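Local coordinates for 462aa long hypothetical selenium-binding protein (Sulfolobus tokodaii, PDB 2ECE) that is of uncharacterised function but belongs to the selenium-binding protein family of beta-propellers and may bind selenium, at residues R257-M271 / S281-N293. Residues are numbered along the deposited sequence; the frame is centred on the assembly and turned at random.
Sequences RPLHDPTKLMGFINM and SIWLWFYEDGKWN
Gly267 and Trp285 face each other as a hydrogen-bonded pair in the antiparallel hairpin formed by strands 266-274 and 280-288, the second and third strands of one blade of the beta-propeller. The backbone ladder runs from Leu265 O, which accepts from Tyr287 N, to the two-way pair of Met271 and Ser281; within it the bond from Ile269 N to Trp283 O is weak, while Trp283 N meets Ile269 O at 2.8 Å and almost straight (174°).

Apolar contacts line both faces. On the one with Phe268, Leu284 CD1 sits over the ring, 4.0 Å from its centroid, and Ile282 CG2 reaches Phe268 CD2 at 3.7 Å; strand 326-328 of the next blade also packs here through Ile328. On the other, Met271 CG lies 3.6 Å from Trp283 CD1, and the N-H of that indole is hydrogen-bonded to Ser281 OG.

Trp285 CG stands between its own backbone N and carbonyl carbon (chi1 43°), which lays the indole back across the neighbouring strand. Gly267 CA lies over the six-membered ring, 3.8 Å from its centroid, and Pro258 CG meets CH2 of Trp285 at the ring edge. Trp285 NE1 donates to Phe268 O at 3.2 Å from above the carbonyl plane, and Arg257 N reaches that same oxygen from the opposite face.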
loop_
_atom_site.group_PDB
_atom_site.type_symbol
_atom_site.label_atom_id
_atom_site.label_comp_id
_atom_site.label_asym_id
_atom_site.label_seq_id
_atom_site.Cartn_x
_atom_site.Cartn_y
_atom_site.Cartn_z
ATOM N N ARG A 257 1.840 -9.148 1.172
ATOM C CA ARG A 257 0.548 -9.606 0.691
ATOM C C ARG A 257 0.300 -11.098 0.875
ATOM O O ARG A 257 0.704 -11.915 0.048
ATOM C CB ARG A 257 0.384 -9.250 -0.792
ATOM C CG ARG A 257 0.434 -7.752 -1.103
ATOM C CD ARG A 257 -0.807 -6.996 -0.595
ATOM N NE ARG A 257 -0.793 -5.595 -1.030
ATOM C CZ ARG A 257 -0.118 -4.620 -0.427
ATOM N NH1 ARG A 257 0.599 -4.870 0.659
ATOM N NH2 ARG A 257 -0.136 -3.395 -0.933
ATOM N N PRO A 258 -0.342 -11.474 1.990
ATOM C CA PRO A 258 -0.647 -12.884 2.260
ATOM C C PRO A 258 -1.674 -13.300 1.196
ATOM O O PRO A 258 -2.387 -12.439 0.669
ATOM C CB PRO A 258 -1.307 -12.839 3.642
ATOM C CG PRO A 258 -0.742 -11.586 4.273
ATOM C CD PRO A 258 -0.734 -10.613 3.122
ATOM N N LEU A 259 -1.754 -14.585 0.857
ATOM C CA LEU A 259 -2.784 -14.980 -0.097
ATOM C C LEU A 259 -4.090 -14.750 0.671
ATOM O O LEU A 259 -4.107 -14.790 1.908
ATOM C CB LEU A 259 -2.654 -16.453 -0.507
ATOM C CG LEU A 259 -1.502 -16.805 -1.457
ATOM C CD1 LEU A 259 -1.767 -18.178 -2.078
ATOM C CD2 LEU A 259 -1.380 -15.766 -2.551
ATOM N N HIS A 260 -5.173 -14.491 -0.049
ATOM C CA HIS A 260 -6.453 -14.221 0.594
ATOM C C HIS A 260 -7.087 -15.434 1.279
ATOM O O HIS A 260 -7.762 -15.295 2.306
ATOM C CB HIS A 260 -7.403 -13.610 -0.434
ATOM C CG HIS A 260 -6.889 -12.333 -1.033
ATOM N ND1 HIS A 260 -6.909 -11.129 -0.359
ATOM C CD2 HIS A 260 -6.294 -12.086 -2.223
ATOM C CE1 HIS A 260 -6.348 -10.196 -1.108
ATOM N NE2 HIS A 260 -5.967 -10.751 -2.244
ATOM N N ASP A 261 -6.861 -16.615 0.712
ATOM C CA ASP A 261 -7.385 -17.872 1.256
ATOM C C ASP A 261 -6.613 -18.134 2.547
ATOM O O ASP A 261 -5.422 -18.434 2.504
ATOM C CB ASP A 261 -7.116 -19.002 0.262
ATOM C CG ASP A 261 -7.726 -20.332 0.687
ATOM O OD1 ASP A 261 -8.003 -20.538 1.887
ATOM O OD2 ASP A 261 -7.914 -21.186 -0.203
ATOM N N PRO A 262 -7.282 -18.047 3.710
ATOM C CA PRO A 262 -6.594 -18.276 4.983
ATOM C C PRO A 262 -6.033 -19.675 5.226
ATOM O O PRO A 262 -5.271 -19.878 6.177
ATOM C CB PRO A 262 -7.651 -17.885 6.014
ATOM C CG PRO A 262 -8.915 -18.337 5.356
ATOM C CD PRO A 262 -8.727 -17.842 3.927
ATOM N N THR A 263 -6.398 -20.640 4.386
ATOM C CA THR A 263 -5.876 -21.995 4.561
ATOM C C THR A 263 -4.477 -22.062 3.973
ATOM O O THR A 263 -3.753 -23.042 4.160
ATOM C CB THR A 263 -6.762 -23.063 3.869
ATOM O OG1 THR A 263 -6.777 -22.846 2.455
ATOM C CG2 THR A 263 -8.171 -23.000 4.399
ATOM N N LYS A 264 -4.093 -21.002 3.271
ATOM C CA LYS A 264 -2.778 -20.929 2.648
ATOM C C LYS A 264 -1.822 -20.117 3.507
ATOM O O LYS A 264 -2.050 -18.932 3.757
ATOM C CB LYS A 264 -2.887 -20.266 1.276
ATOM C CG LYS A 264 -3.856 -20.944 0.319
ATOM C CD LYS A 264 -3.250 -22.192 -0.297
ATOM C CE LYS A 264 -4.129 -22.752 -1.411
ATOM N NZ LYS A 264 -5.398 -23.348 -0.903
ATOM N N LEU A 265 -0.736 -20.729 3.949
ATOM C CA LEU A 265 0.190 -19.980 4.772
ATOM C C LEU A 265 1.362 -19.457 3.997
ATOM O O LEU A 265 2.508 -19.865 4.198
ATOM C CB LEU A 265 0.664 -20.806 5.955
ATOM C CG LEU A 265 -0.421 -20.730 7.021
ATOM C CD1 LEU A 265 -1.279 -21.980 6.975
ATOM C CD2 LEU A 265 0.235 -20.533 8.373
ATOM N N MET A 266 1.049 -18.525 3.113
ATOM C CA MET A 266 2.041 -17.905 2.273
ATOM C C MET A 266 1.548 -16.562 1.764
ATOM O O MET A 266 0.385 -16.189 1.935
ATOM C CB MET A 266 2.364 -18.815 1.090
ATOM C CG MET A 266 1.144 -19.232 0.283
ATOM S SD MET A 266 1.621 -20.222 -1.161
ATOM C CE MET A 266 2.127 -21.740 -0.346
ATOM N N GLY A 267 2.467 -15.854 1.121
ATOM C CA GLY A 267 2.178 -14.552 0.566
ATOM C C GLY A 267 3.428 -14.014 -0.102
ATOM O O GLY A 267 4.471 -14.678 -0.110
ATOM N N PHE A 268 3.331 -12.807 -0.649
ATOM C CA PHE A 268 4.458 -12.183 -1.338
ATOM C C PHE A 268 4.923 -10.881 -0.698
ATOM O O PHE A 268 4.254 -10.318 0.180
ATOM C CB PHE A 268 4.096 -11.882 -2.797
ATOM C CG PHE A 268 3.697 -13.095 -3.593
ATOM C CD1 PHE A 268 2.390 -13.575 -3.553
ATOM C CD2 PHE A 268 4.636 -13.758 -4.386
ATOM C CE1 PHE A 268 2.018 -14.702 -4.297
ATOM C CE2 PHE A 268 4.278 -14.886 -5.136
ATOM C CZ PHE A 268 2.965 -15.358 -5.089
ATOM N N ILE A 269 6.089 -10.426 -1.149
ATOM C CA ILE A 269 6.673 -9.164 -0.712
ATOM C C ILE A 269 7.667 -8.719 -1.775
ATOM O O ILE A 269 8.342 -9.546 -2.402
ATOM C CB ILE A 269 7.406 -9.263 0.649
ATOM C CG1 ILE A 269 7.871 -7.862 1.073
ATOM C CG2 ILE A 269 8.608 -10.186 0.546
ATOM C CD1 ILE A 269 8.469 -7.793 2.475
ATOM N N ASN A 270 7.735 -7.412 -1.990
ATOM C CA ASN A 270 8.648 -6.858 -2.971
ATOM C C ASN A 270 9.895 -6.257 -2.325
ATOM O O ASN A 270 9.819 -5.601 -1.278
ATOM C CB ASN A 270 7.933 -5.785 -3.805
ATOM C CG ASN A 270 7.379 -4.636 -2.955
ATOM O OD1 ASN A 270 6.654 -4.854 -1.982
ATOM N ND2 ASN A 270 7.709 -3.408 -3.334
ATOM N N MET A 271 11.042 -6.531 -2.938
ATOM C CA MET A 271 12.317 -5.976 -2.509
ATOM C C MET A 271 12.563 -4.980 -3.625
ATOM O O MET A 271 12.731 -5.370 -4.779
ATOM C CB MET A 271 13.418 -7.040 -2.498
ATOM C CG MET A 271 13.368 -7.986 -1.314
ATOM S SD MET A 271 13.156 -7.144 0.289
ATOM C CE MET A 271 14.633 -6.151 0.380
ATOM N N SER A 281 12.962 -7.552 -6.943
ATOM C CA SER A 281 12.623 -8.959 -6.854
ATOM C C SER A 281 11.401 -9.163 -5.982
ATOM O O SER A 281 11.150 -8.391 -5.052
ATOM C CB SER A 281 13.805 -9.770 -6.308
ATOM O OG SER A 281 14.306 -9.227 -5.100
ATOM N N ILE A 282 10.627 -10.188 -6.317
ATOM C CA ILE A 282 9.438 -10.532 -5.553
ATOM C C ILE A 282 9.764 -11.829 -4.837
ATOM O O ILE A 282 10.308 -12.760 -5.435
ATOM C CB ILE A 282 8.221 -10.742 -6.464
ATOM C CG1 ILE A 282 7.923 -9.449 -7.229
ATOM C CG2 ILE A 282 7.023 -11.179 -5.637
ATOM C CD1 ILE A 282 7.775 -8.217 -6.337
ATOM N N TRP A 283 9.445 -11.883 -3.551
ATOM C CA TRP A 283 9.731 -13.062 -2.761
ATOM C C TRP A 283 8.471 -13.699 -2.211
ATOM O O TRP A 283 7.541 -13.006 -1.800
ATOM C CB TRP A 283 10.668 -12.700 -1.610
ATOM C CG TRP A 283 12.042 -12.297 -2.052
ATOM C CD1 TRP A 283 12.389 -11.181 -2.763
ATOM C CD2 TRP A 283 13.259 -13.006 -1.800
ATOM N NE1 TRP A 283 13.750 -11.152 -2.965
ATOM C CE2 TRP A 283 14.307 -12.261 -2.386
ATOM C CE3 TRP A 283 13.565 -14.202 -1.138
ATOM C CZ2 TRP A 283 15.644 -12.674 -2.327
ATOM C CZ3 TRP A 283 14.902 -14.614 -1.079
ATOM C CH2 TRP A 283 15.920 -13.850 -1.672
ATOM N N LEU A 284 8.455 -15.029 -2.214
ATOM C CA LEU A 284 7.332 -15.797 -1.698
ATOM C C LEU A 284 7.712 -16.335 -0.326
ATOM O O LEU A 284 8.672 -17.095 -0.202
ATOM C CB LEU A 284 7.021 -16.977 -2.629
ATOM C CG LEU A 284 5.967 -18.002 -2.190
ATOM C CD1 LEU A 284 4.601 -17.343 -2.155
ATOM C CD2 LEU A 284 5.956 -19.188 -3.161
ATOM N N TRP A 285 6.988 -15.921 0.708
ATOM C CA TRP A 285 7.253 -16.432 2.046
ATOM C C TRP A 285 6.171 -17.479 2.275
ATOM O O TRP A 285 5.020 -17.274 1.893
ATOM C CB TRP A 285 7.184 -15.317 3.105
ATOM C CG TRP A 285 6.038 -14.336 2.973
ATOM C CD1 TRP A 285 6.020 -13.188 2.224
ATOM C CD2 TRP A 285 4.778 -14.390 3.652
ATOM N NE1 TRP A 285 4.832 -12.524 2.402
ATOM C CE2 TRP A 285 4.050 -13.237 3.273
ATOM C CE3 TRP A 285 4.195 -15.297 4.546
ATOM C CZ2 TRP A 285 2.764 -12.968 3.759
ATOM C CZ3 TRP A 285 2.915 -15.029 5.029
ATOM C CH2 TRP A 285 2.215 -13.870 4.633
ATOM N N PHE A 286 6.543 -18.603 2.878
ATOM C CA PHE A 286 5.596 -19.690 3.111
ATOM C C PHE A 286 6.014 -20.591 4.271
ATOM O O PHE A 286 7.202 -20.702 4.583
ATOM C CB PHE A 286 5.463 -20.518 1.826
ATOM C CG PHE A 286 6.765 -21.112 1.347
ATOM C CD1 PHE A 286 7.101 -22.426 1.656
ATOM C CD2 PHE A 286 7.663 -20.348 0.603
ATOM C CE1 PHE A 286 8.312 -22.978 1.234
ATOM C CE2 PHE A 286 8.880 -20.888 0.176
ATOM C CZ PHE A 286 9.204 -22.209 0.494
ATOM N N TYR A 287 5.036 -21.232 4.908
ATOM C CA TYR A 287 5.318 -22.130 6.026
ATOM C C TYR A 287 5.284 -23.571 5.530
ATOM O O TYR A 287 4.314 -24.001 4.914
ATOM C CB TYR A 287 4.294 -21.937 7.146
ATOM C CG TYR A 287 4.613 -22.705 8.409
ATOM C CD1 TYR A 287 4.051 -23.963 8.651
ATOM C CD2 TYR A 287 5.478 -22.177 9.367
ATOM C CE1 TYR A 287 4.343 -24.670 9.822
ATOM C CE2 TYR A 287 5.774 -22.875 10.536
ATOM C CZ TYR A 287 5.202 -24.118 10.758
ATOM O OH TYR A 287 5.481 -24.801 11.921
ATOM N N GLU A 288 6.344 -24.315 5.819
ATOM C CA GLU A 288 6.452 -25.691 5.357
ATOM C C GLU A 288 7.475 -26.444 6.204
ATOM O O GLU A 288 8.450 -25.859 6.673
ATOM C CB GLU A 288 6.895 -25.670 3.894
ATOM C CG GLU A 288 6.826 -26.979 3.144
ATOM C CD GLU A 288 7.139 -26.780 1.675
ATOM O OE1 GLU A 288 8.280 -27.076 1.256
ATOM O OE2 GLU A 288 6.243 -26.304 0.944
ATOM N N ASP A 289 7.250 -27.739 6.399
ATOM C CA ASP A 289 8.172 -28.552 7.184
ATOM C C ASP A 289 8.441 -27.901 8.546
ATOM O O ASP A 289 9.581 -27.844 9.009
ATOM C CB ASP A 289 9.476 -28.733 6.398
ATOM C CG ASP A 289 9.264 -29.461 5.073
ATOM O OD1 ASP A 289 10.007 -29.181 4.107
ATOM O OD2 ASP A 289 8.358 -30.323 4.998
ATOM N N GLY A 290 7.374 -27.403 9.171
ATOM C CA GLY A 290 7.471 -26.763 10.473
ATOM C C GLY A 290 8.372 -25.542 10.532
ATOM O O GLY A 290 8.880 -25.190 11.601
ATOM N N LYS A 291 8.548 -24.872 9.399
ATOM C CA LYS A 291 9.424 -23.707 9.343
ATOM C C LYS A 291 8.910 -22.635 8.374
ATOM O O LYS A 291 8.205 -22.943 7.412
ATOM C CB LYS A 291 10.816 -24.172 8.901
ATOM C CG LYS A 291 11.939 -23.169 9.064
ATOM C CD LYS A 291 12.978 -23.326 7.951
ATOM C CE LYS A 291 13.476 -24.759 7.798
ATOM N NZ LYS A 291 14.417 -24.890 6.641
ATOM N N TRP A 292 9.243 -21.375 8.642
ATOM C CA TRP A 292 8.860 -20.296 7.738
ATOM C C TRP A 292 9.977 -20.244 6.696
ATOM O O TRP A 292 11.153 -20.380 7.034
ATOM C CB TRP A 292 8.753 -18.953 8.474
ATOM C CG TRP A 292 7.402 -18.721 9.084
ATOM C CD1 TRP A 292 7.087 -18.737 10.414
ATOM C CD2 TRP A 292 6.170 -18.513 8.383
ATOM N NE1 TRP A 292 5.736 -18.555 10.583
ATOM C CE2 TRP A 292 5.147 -18.413 9.354
ATOM C CE3 TRP A 292 5.828 -18.399 7.027
ATOM C CZ2 TRP A 292 3.804 -18.212 9.014
ATOM C CZ3 TRP A 292 4.491 -18.198 6.688
ATOM C CH2 TRP A 292 3.496 -18.104 7.678
ATOM N N ASN A 293 9.613 -20.071 5.432
ATOM C CA ASN A 293 10.601 -20.026 4.356
ATOM C C ASN A 293 10.335 -18.830 3.460
ATOM O O ASN A 293 9.264 -18.232 3.516
ATOM C CB ASN A 293 10.517 -21.300 3.516
ATOM C CG ASN A 293 10.476 -22.553 4.364
ATOM O OD1 ASN A 293 11.510 -23.149 4.673
ATOM N ND2 ASN A 293 9.271 -22.952 4.763
#